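Local coordinates for MGS-M4 (Unidentified, PDB 4Q3M), which is probably an NAD(P)H-dependent oxidoreductase of the aldo-keto reductase family, built as a TIM barrel, with its substrate still unknown, at residues T77-E82 with W107-D112; Y103-F108 with R119-L124; V135-V140 with E182-L187. All coordinates share one frame; numbering follows the deposited sequence.

Contact 1. Residues T77-E82 with W107-D112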
loop_
_atom_site.group_PDB
_atom_site.type_symbol
_atom_site.label_atom_id
_atom_site.label_comp_id
_atom_site.label_asym_id
_atom_site.label_seq_id
_atom_site.Cartn_x
_atom_site.Cartn_y
_atom_site.Cartn_z
ATOM N N THR A 77 12.751 13.785 8.478
ATOM C CA THR A 77 14.067 14.410 8.388
ATOM C C THR A 77 14.861 14.312 9.688
ATOM O O THR A 77 16.075 14.518 9.695
ATOM C CB THR A 77 13.953 15.898 8.000
ATOM O OG1 THR A 77 13.239 16.608 9.019
ATOM C CG2 THR A 77 13.226 16.050 6.674
ATOM N N ASP A 78 14.181 13.996 10.784
ATOM C CA ASP A 78 14.827 13.973 12.091
ATOM C C ASP A 78 15.128 12.558 12.581
ATOM O O ASP A 78 15.547 12.373 13.725
ATOM C CB ASP A 78 13.956 14.690 13.122
ATOM C CG ASP A 78 13.843 16.176 12.870
ATOM O OD1 ASP A 78 14.808 16.771 12.347
ATOM O OD2 ASP A 78 12.782 16.751 13.199
ATOM N N GLN A 79 14.914 11.561 11.727
ATOM C CA GLN A 79 15.168 10.177 12.117
ATOM C C GLN A 79 16.659 9.941 12.340
ATOM O O GLN A 79 17.500 10.452 11.600
ATOM C CB GLN A 79 14.620 9.202 11.070
ATOM C CG GLN A 79 13.100 9.150 11.021
ATOM C CD GLN A 79 12.575 7.906 10.330
ATOM O OE1 GLN A 79 13.311 6.943 10.114
ATOM N NE2 GLN A 79 11.293 7.919 9.982
ATOM N N GLY A 80 16.974 9.163 13.371
ATOM C CA GLY A 80 18.343 8.978 13.813
ATOM C C GLY A 80 18.437 9.338 15.282
ATOM O O GLY A 80 17.786 10.281 15.727
ATOM N N TYR A 81 19.251 8.594 16.030
ATOM C CA TYR A 81 19.287 8.696 17.489
ATOM C C TYR A 81 19.470 10.120 18.016
ATOM O O TYR A 81 18.621 10.626 18.750
ATOM C CB TYR A 81 20.399 7.805 18.051
ATOM C CG TYR A 81 20.358 7.665 19.558
ATOM C CD1 TYR A 81 19.543 6.717 20.163
ATOM C CD2 TYR A 81 21.130 8.484 20.373
ATOM C CE1 TYR A 81 19.500 6.586 21.538
ATOM C CE2 TYR A 81 21.091 8.360 21.749
ATOM C CZ TYR A 81 20.275 7.409 22.326
ATOM O OH TYR A 81 20.234 7.281 23.695
ATOM N N GLU A 82 20.574 10.761 17.644
ATOM C CA GLU A 82 20.885 12.096 18.149
ATOM C C GLU A 82 19.893 13.147 17.666
ATOM O O GLU A 82 19.534 14.060 18.409
ATOM C CB GLU A 82 22.302 12.505 17.745
ATOM C CG GLU A 82 23.394 11.637 18.339
ATOM C CD GLU A 82 23.403 11.654 19.858
ATOM O OE1 GLU A 82 22.992 12.674 20.450
ATOM O OE2 GLU A 82 23.819 10.643 20.460
ATOM N N TRP A 107 6.784 8.200 9.595
ATOM C CA TRP A 107 6.859 7.351 8.409
ATOM C C TRP A 107 8.032 6.378 8.491
ATOM O O TRP A 107 8.977 6.591 9.250
ATOM C CB TRP A 107 6.988 8.200 7.141
ATOM C CG TRP A 107 5.808 9.080 6.852
ATOM C CD1 TRP A 107 5.616 10.359 7.285
ATOM C CD2 TRP A 107 4.670 8.754 6.045
ATOM N NE1 TRP A 107 4.423 10.848 6.807
ATOM C CE2 TRP A 107 3.824 9.882 6.042
ATOM C CE3 TRP A 107 4.282 7.618 5.327
ATOM C CZ2 TRP A 107 2.613 9.905 5.352
ATOM C CZ3 TRP A 107 3.080 7.643 4.643
ATOM C CH2 TRP A 107 2.259 8.779 4.660
ATOM N N PHE A 108 7.968 5.313 7.698
ATOM C CA PHE A 108 9.076 4.370 7.601
ATOM C C PHE A 108 10.125 4.881 6.620
ATOM O O PHE A 108 9.809 5.219 5.480
ATOM C CB PHE A 108 8.576 2.988 7.173
ATOM C CG PHE A 108 9.663 1.956 7.071
ATOM C CD1 PHE A 108 10.150 1.328 8.206
ATOM C CD2 PHE A 108 10.194 1.608 5.839
ATOM C CE1 PHE A 108 11.149 0.377 8.114
ATOM C CE2 PHE A 108 11.192 0.658 5.742
ATOM C CZ PHE A 108 11.670 0.040 6.880
ATOM N N LYS A 109 11.373 4.941 7.072
ATOM C CA LYS A 109 12.467 5.436 6.245
ATOM C C LYS A 109 13.668 4.499 6.304
ATOM O O LYS A 109 14.807 4.944 6.433
ATOM C CB LYS A 109 12.879 6.843 6.687
ATOM C CG LYS A 109 11.774 7.883 6.583
ATOM C CD LYS A 109 11.511 8.279 5.138
ATOM C CE LYS A 109 12.714 8.989 4.535
ATOM N NZ LYS A 109 12.426 9.515 3.173
ATOM N N GLY A 110 13.408 3.199 6.208
ATOM C CA GLY A 110 14.457 2.203 6.312
ATOM C C GLY A 110 14.506 1.595 7.701
ATOM O O GLY A 110 14.160 2.251 8.683
ATOM N N TYR A 111 14.934 0.340 7.783
ATOM C CA TYR A 111 14.979 -0.371 9.057
ATOM C C TYR A 111 15.965 0.262 10.032
ATOM O O TYR A 111 15.650 0.454 11.207
ATOM C CB TYR A 111 15.342 -1.842 8.842
ATOM C CG TYR A 111 14.310 -2.628 8.066
ATOM C CD1 TYR A 111 13.011 -2.760 8.539
ATOM C CD2 TYR A 111 14.637 -3.249 6.867
ATOM C CE1 TYR A 111 12.064 -3.479 7.835
ATOM C CE2 TYR A 111 13.698 -3.972 6.157
ATOM C CZ TYR A 111 12.413 -4.084 6.646
ATOM O OH TYR A 111 11.473 -4.802 5.943
ATOM N N ASP A 112 17.158 0.583 9.540
ATOM C CA ASP A 112 18.204 1.154 10.380
ATOM C C ASP A 112 17.789 2.509 10.946
ATOM O O ASP A 112 18.041 2.803 12.114
ATOM C CB ASP A 112 19.510 1.292 9.595
ATOM C CG ASP A 112 20.664 1.750 10.465
ATOM O OD1 ASP A 112 21.326 0.887 11.079
ATOM O OD2 ASP A 112 20.910 2.972 10.535
HETATM O O HOH W 1 9.323 9.797 10.344
#
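With CG beside its backbone N (chi1 -70°) and the chain beyond it extended, Gln-79 carries its amide across to the backbone of Trp-107 and the side chain of Lys-109. At the far end Gln-79 NE2 donates to Trp-107 O over 2.8 Å. The bond is bent, 131° at the hydrogen, and the donor stands 26° off the carbonyl plane, although the acceptor lies almost in the plane of the glutamine amide. A water 2.7 Å from Gln-79 NE2 accepts a second bond, so one amide nitrogen reaches both backbone polar groups of Trp-107: its carbonyl directly, and its N-H through a water that accepts from both. Lys-109 runs across at about a right angle, its CB and CG lying over one face of the amide, with CG 3.4 Å from NE2 and CB 3.5 Å from OE1 of Gln-79. Beyond CG the lysine bends away, and NZ is bound by Val-272 O and Tyr-274 O of the C-terminal tail. Thus a side chain ties together two loops that each end in a glycine N-cap, Gly-80 and Gly-110: the beta-to-alpha loops after strands 69-74 and 102-105, as expected at the C-terminal rim of a TIM barrel.

Contact 2. Residues Y103-F108 with R119-L124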
loop_
_atom_site.group_PDB
_atom_site.type_symbol
_atom_site.label_atom_id
_atom_site.label_comp_id
_atom_site.label_asym_id
_atom_site.label_seq_id
_atom_site.Cartn_x
_atom_site.Cartn_y
_atom_site.Cartn_z
ATOM N N TYR A 103 4.485 9.248 21.621
ATOM C CA TYR A 103 5.405 9.741 20.602
ATOM C C TYR A 103 5.545 8.706 19.489
ATOM O O TYR A 103 5.850 7.543 19.750
ATOM C CB TYR A 103 6.767 10.064 21.217
ATOM C CG TYR A 103 7.596 11.039 20.413
ATOM C CD1 TYR A 103 7.026 12.182 19.868
ATOM C CD2 TYR A 103 8.955 10.831 20.217
ATOM C CE1 TYR A 103 7.781 13.080 19.136
ATOM C CE2 TYR A 103 9.719 11.725 19.488
ATOM C CZ TYR A 103 9.126 12.849 18.951
ATOM O OH TYR A 103 9.882 13.741 18.225
ATOM N N LEU A 104 5.317 9.132 18.251
ATOM C CA LEU A 104 5.288 8.208 17.122
ATOM C C LEU A 104 6.333 8.528 16.059
ATOM O O LEU A 104 6.679 9.689 15.840
ATOM C CB LEU A 104 3.900 8.212 16.471
ATOM C CG LEU A 104 2.680 7.915 17.343
ATOM C CD1 LEU A 104 1.403 8.072 16.529
ATOM C CD2 LEU A 104 2.765 6.522 17.937
ATOM N N ILE A 105 6.831 7.484 15.403
ATOM C CA ILE A 105 7.608 7.648 14.181
ATOM C C ILE A 105 6.622 7.839 13.035
ATOM O O ILE A 105 5.798 6.965 12.770
ATOM C CB ILE A 105 8.521 6.438 13.904
ATOM C CG1 ILE A 105 9.414 6.151 15.114
ATOM C CG2 ILE A 105 9.364 6.680 12.661
ATOM C CD1 ILE A 105 10.338 4.964 14.929
ATOM N N HIS A 106 6.703 8.984 12.365
ATOM C CA HIS A 106 5.677 9.390 11.408
ATOM C C HIS A 106 5.622 8.495 10.170
ATOM O O HIS A 106 4.543 8.082 9.744
ATOM C CB HIS A 106 5.899 10.844 10.989
ATOM C CG HIS A 106 4.642 11.563 10.609
ATOM N ND1 HIS A 106 4.476 12.919 10.795
ATOM C CD2 HIS A 106 3.489 11.115 10.058
ATOM C CE1 HIS A 106 3.276 13.275 10.374
ATOM N NE2 HIS A 106 2.657 12.200 9.922
ATOM N N TRP A 107 6.784 8.200 9.595
ATOM C CA TRP A 107 6.859 7.351 8.409
ATOM C C TRP A 107 8.032 6.378 8.491
ATOM O O TRP A 107 8.977 6.591 9.250
ATOM C CB TRP A 107 6.988 8.200 7.141
ATOM C CG TRP A 107 5.808 9.080 6.852
ATOM C CD1 TRP A 107 5.616 10.359 7.285
ATOM C CD2 TRP A 107 4.670 8.754 6.045
ATOM N NE1 TRP A 107 4.423 10.848 6.807
ATOM C CE2 TRP A 107 3.824 9.882 6.042
ATOM C CE3 TRP A 107 4.282 7.618 5.327
ATOM C CZ2 TRP A 107 2.613 9.905 5.352
ATOM C CZ3 TRP A 107 3.080 7.643 4.643
ATOM C CH2 TRP A 107 2.259 8.779 4.660
ATOM N N PHE A 108 7.968 5.313 7.698
ATOM C CA PHE A 108 9.076 4.370 7.601
ATOM C C PHE A 108 10.125 4.881 6.620
ATOM O O PHE A 108 9.809 5.219 5.480
ATOM C CB PHE A 108 8.576 2.988 7.173
ATOM C CG PHE A 108 9.663 1.956 7.071
ATOM C CD1 PHE A 108 10.150 1.328 8.206
ATOM C CD2 PHE A 108 10.194 1.608 5.839
ATOM C CE1 PHE A 108 11.149 0.377 8.114
ATOM C CE2 PHE A 108 11.192 0.658 5.742
ATOM C CZ PHE A 108 11.670 0.040 6.880
ATOM N N ARG A 119 15.387 3.596 19.287
ATOM C CA ARG A 119 16.313 3.514 20.411
ATOM C C ARG A 119 16.291 4.815 21.201
ATOM O O ARG A 119 16.409 4.815 22.426
ATOM C CB ARG A 119 17.734 3.212 19.932
ATOM C CG ARG A 119 17.977 1.758 19.558
ATOM C CD ARG A 119 18.014 0.865 20.787
ATOM N NE ARG A 119 18.305 -0.524 20.442
ATOM C CZ ARG A 119 17.379 -1.458 20.256
ATOM N NH1 ARG A 119 16.094 -1.155 20.384
ATOM N NH2 ARG A 119 17.736 -2.696 19.943
ATOM N N ALA A 120 16.133 5.926 20.486
ATOM C CA ALA A 120 16.005 7.230 21.119
ATOM C C ALA A 120 14.661 7.343 21.830
ATOM O O ALA A 120 14.573 7.928 22.910
ATOM C CB ALA A 120 16.165 8.338 20.095
ATOM N N PHE A 121 13.619 6.782 21.221
ATOM C CA PHE A 121 12.304 6.721 21.853
ATOM C C PHE A 121 12.396 5.948 23.164
ATOM O O PHE A 121 11.819 6.344 24.176
ATOM C CB PHE A 121 11.268 6.054 20.940
ATOM C CG PHE A 121 10.740 6.943 19.845
ATOM C CD1 PHE A 121 11.484 8.004 19.357
ATOM C CD2 PHE A 121 9.484 6.712 19.307
ATOM C CE1 PHE A 121 10.988 8.808 18.348
ATOM C CE2 PHE A 121 8.983 7.517 18.302
ATOM C CZ PHE A 121 9.737 8.565 17.822
ATOM N N GLU A 122 13.132 4.842 23.128
ATOM C CA GLU A 122 13.292 3.975 24.289
ATOM C C GLU A 122 14.041 4.677 25.418
ATOM O O GLU A 122 13.719 4.494 26.591
ATOM C CB GLU A 122 14.019 2.689 23.895
ATOM C CG GLU A 122 13.196 1.764 23.013
ATOM C CD GLU A 122 13.962 0.528 22.585
ATOM O OE1 GLU A 122 15.203 0.604 22.474
ATOM O OE2 GLU A 122 13.321 -0.521 22.360
ATOM N N THR A 123 15.040 5.478 25.058
ATOM C CA THR A 123 15.785 6.255 26.040
ATOM C C THR A 123 14.868 7.268 26.719
ATOM O O THR A 123 14.906 7.439 27.937
ATOM C CB THR A 123 16.979 6.990 25.398
ATOM O OG1 THR A 123 17.892 6.033 24.846
ATOM C CG2 THR A 123 17.708 7.834 26.432
ATOM N N LEU A 124 14.037 7.928 25.918
ATOM C CA LEU A 124 13.089 8.912 26.429
ATOM C C LEU A 124 12.029 8.256 27.309
ATOM O O LEU A 124 11.577 8.842 28.292
ATOM C CB LEU A 124 12.422 9.659 25.273
ATOM C CG LEU A 124 13.345 10.503 24.392
ATOM C CD1 LEU A 124 12.628 10.927 23.118
ATOM C CD2 LEU A 124 13.857 11.715 25.153
#
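Aromatic contact between Tyr-103 and Phe-121 dominates where strand 102-105 faces the helix outside it. Tyr-103 holds CG opposite its backbone N (chi1 -158°), which brings CD2 over one face of the phenylalanine ring, toward its rim, and CE2 of Tyr-103 comes 3.4 Å from CE1 of Phe-121. The rings are inclined at 37° with centroids 4.7 Å apart, an oblique pairing; Tyr-103 also meets Phe-88 edge-to-face. Aliphatic contact comes next: CG1 of Ile-105 lies 3.5 Å from CE2 of Phe-121. The backbone adds Leu-104 C, at the edge of the same ring and 3.6 Å from Phe-121 CE2. The short strand and helix segments run antiparallel, axes 10.1 Å apart, as befits the first half of a beta-alpha-beta crossover in a TIM barrel, here completed by strand 133-136. Because the Phe-121 ring fills the space between these layers, an alanine here would probably leave Tyr-103 and Ile-105 facing a gap and the tyrosine ring freer to tilt. Polar interactions belong to another side of the helix. Arg-119 NH1 forms a salt bridge with Glu-122 OE1 at 2.9 Å, meeting the carboxylate on its syn side but out of its plane, and Glu-122 OE2 accepts from the backbone N of Lys-151 and Ile-152.

Contact 3. Residues V135-V140 with E182-L187. With SO4 (sulfate ion), chain G.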
loop_
_atom_site.group_PDB
_atom_site.type_symbol
_atom_site.label_atom_id
_atom_site.label_comp_id
_atom_site.label_asym_id
_atom_site.label_seq_id
_atom_site.Cartn_x
_atom_site.Cartn_y
_atom_site.Cartn_z
ATOM N N VAL A 135 4.612 3.782 16.489
ATOM C CA VAL A 135 4.935 4.204 15.132
ATOM C C VAL A 135 3.702 4.662 14.364
ATOM O O VAL A 135 2.581 4.611 14.872
ATOM C CB VAL A 135 5.612 3.076 14.334
ATOM C CG1 VAL A 135 7.005 2.807 14.873
ATOM C CG2 VAL A 135 4.759 1.814 14.367
ATOM N N SER A 136 3.927 5.110 13.135
ATOM C CA SER A 136 2.848 5.502 12.239
ATOM C C SER A 136 3.231 5.166 10.803
ATOM O O SER A 136 4.403 5.250 10.435
ATOM C CB SER A 136 2.536 6.992 12.378
ATOM O OG SER A 136 1.487 7.377 11.507
ATOM N N ASN A 137 2.237 4.782 10.004
ATOM C CA ASN A 137 2.451 4.371 8.617
ATOM C C ASN A 137 3.453 3.225 8.491
ATOM O O ASN A 137 4.210 3.153 7.523
ATOM C CB ASN A 137 2.911 5.555 7.764
ATOM C CG ASN A 137 1.869 6.651 7.675
ATOM O OD1 ASN A 137 0.830 6.486 7.035
ATOM N ND2 ASN A 137 2.146 7.785 8.309
ATOM N N PHE A 138 3.454 2.335 9.477
ATOM C CA PHE A 138 4.288 1.144 9.427
ATOM C C PHE A 138 3.470 -0.055 8.966
ATOM O O PHE A 138 2.401 -0.332 9.509
ATOM C CB PHE A 138 4.914 0.859 10.795
ATOM C CG PHE A 138 6.231 1.549 11.020
ATOM C CD1 PHE A 138 6.424 2.860 10.615
ATOM C CD2 PHE A 138 7.275 0.887 11.645
ATOM C CE1 PHE A 138 7.635 3.496 10.823
ATOM C CE2 PHE A 138 8.489 1.517 11.857
ATOM C CZ PHE A 138 8.669 2.822 11.445
ATOM N N ASN A 139 3.969 -0.759 7.955
ATOM C CA ASN A 139 3.313 -1.971 7.490
ATOM C C ASN A 139 3.785 -3.169 8.307
ATOM O O ASN A 139 4.539 -3.008 9.267
ATOM C CB ASN A 139 3.576 -2.197 6.000
ATOM C CG ASN A 139 2.425 -2.906 5.307
ATOM O OD1 ASN A 139 1.583 -3.527 5.956
ATOM N ND2 ASN A 139 2.384 -2.817 3.982
ATOM N N VAL A 140 3.345 -4.362 7.923
ATOM C CA VAL A 140 3.614 -5.569 8.700
ATOM C C VAL A 140 5.107 -5.866 8.848
ATOM O O VAL A 140 5.590 -6.072 9.961
ATOM C CB VAL A 140 2.919 -6.798 8.079
ATOM C CG1 VAL A 140 3.408 -8.080 8.740
ATOM C CG2 VAL A 140 1.407 -6.670 8.203
ATOM N N GLU A 182 -4.210 2.599 15.512
ATOM C CA GLU A 182 -4.869 3.895 15.568
ATOM C C GLU A 182 -5.211 4.352 14.156
ATOM O O GLU A 182 -4.390 4.249 13.245
ATOM C CB GLU A 182 -3.982 4.923 16.272
ATOM C CG GLU A 182 -4.662 6.252 16.548
ATOM C CD GLU A 182 -3.756 7.228 17.274
ATOM O OE1 GLU A 182 -2.521 7.047 17.220
ATOM O OE2 GLU A 182 -4.278 8.175 17.899
ATOM N N ALA A 183 -6.427 4.851 13.975
ATOM C CA ALA A 183 -6.899 5.224 12.649
ATOM C C ALA A 183 -6.867 6.729 12.430
ATOM O O ALA A 183 -7.558 7.476 13.121
ATOM C CB ALA A 183 -8.309 4.697 12.429
ATOM N N TYR A 184 -6.058 7.176 11.471
ATOM C CA TYR A 184 -6.149 8.556 11.017
ATOM C C TYR A 184 -6.878 8.565 9.680
ATOM O O TYR A 184 -7.051 7.516 9.056
ATOM C CB TYR A 184 -4.766 9.224 10.923
ATOM C CG TYR A 184 -3.911 8.867 9.720
ATOM C CD1 TYR A 184 -4.114 9.477 8.485
ATOM C CD2 TYR A 184 -2.866 7.958 9.834
ATOM C CE1 TYR A 184 -3.326 9.165 7.393
ATOM C CE2 TYR A 184 -2.070 7.644 8.746
ATOM C CZ TYR A 184 -2.305 8.249 7.529
ATOM O OH TYR A 184 -1.515 7.939 6.444
ATOM N N ALA A 185 -7.298 9.753 9.253
ATOM C CA ALA A 185 -8.220 9.907 8.130
ATOM C C ALA A 185 -9.436 8.980 8.244
ATOM O O ALA A 185 -9.744 8.246 7.303
ATOM C CB ALA A 185 -7.494 9.663 6.812
ATOM N N PRO A 186 -10.139 9.011 9.391
ATOM C CA PRO A 186 -11.277 8.097 9.528
ATOM C C PRO A 186 -12.469 8.534 8.681
ATOM O O PRO A 186 -13.361 7.729 8.411
ATOM C CB PRO A 186 -11.607 8.176 11.015
ATOM C CG PRO A 186 -11.212 9.551 11.399
ATOM C CD PRO A 186 -10.003 9.890 10.569
ATOM N N LEU A 187 -12.478 9.799 8.276
ATOM C CA LEU A 187 -13.523 10.316 7.401
ATOM C C LEU A 187 -13.004 10.431 5.971
ATOM O O LEU A 187 -13.512 11.225 5.179
ATOM C CB LEU A 187 -14.024 11.673 7.900
ATOM C CG LEU A 187 -14.599 11.697 9.317
ATOM C CD1 LEU A 187 -15.250 13.040 9.615
ATOM C CD2 LEU A 187 -15.587 10.556 9.517
HETATM S S SO4 G . -10.402 13.029 8.560
HETATM O O1 SO4 G . -10.840 14.285 7.961
HETATM O O2 SO4 G . -8.964 13.082 8.806
HETATM O O3 SO4 G . -11.103 12.825 9.824
HETATM O O4 SO4 G . -10.702 11.926 7.651
#
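Asn-137 and Tyr-184 meet through one hydrogen bond, and nearly all the closeness of this contact is concentrated there. Tyr-184 OH donates to Asn-137 OD1 over 2.8 Å, in the carbonyl plane and onto a lone pair, with a C=O...O angle of 138°. From the ring's side, Asn-137 OD1 arrives at the edge, close to the ring plane, and lies 3.6 Å from Tyr-184 CE2. The amide and ring planes stand 70° apart. Tyr-184 reaches this position with CG between the backbone N and the carbonyl carbon (chi1 77°), the crowded position. The other end of the Asn-137 amide is held through ND2, which donates to His-106 O, so both polar atoms of the buried asparagine side chain are engaged and its flip is fixed. Away from this pair the segments diverge. Asn-139 and Val-140 pack against the second subunit, whereas Leu-187 N binds O4 of a sulfate at 2.8 Å, an ion also held by the backbone N of Ser-189 and Lys-230; such a site is consistent with a pocket for a cofactor phosphate. Strand 156-160 separates strands 133-136 and 180-184 in the barrel sheet, and the bond spans it near their C-terminal ends. Outside, Val-135 packs on helix 140-149, while Ala-183 and Pro-186 rest on helix 212-222.

In the fold
Contacts 1 and 2 lie side by side, centres about 9 Å apart; they share Trp-107 and Phe-108 and both use helix 111-126, with Tyr-81 OH probably hydrogen-bonded to Thr-123 OG1 between them. Contact 3 lies nearer the centre of the folded chain, its centre about 15 Å from that of contact 2 and 18 Å from that of contact 1. Along the chain it opens after the other two have closed. Contacts 2 and 3 reach the same parallel sheet through the neighbouring strands 102-105 and 133-136. Contact 1 joins neighbouring loops at the C-terminal rim, contact 2 packs a strand on its outer helix, and contact 3 lies inward at the strand ends, where aldo-keto reductases hold their nicotinamide cofactor.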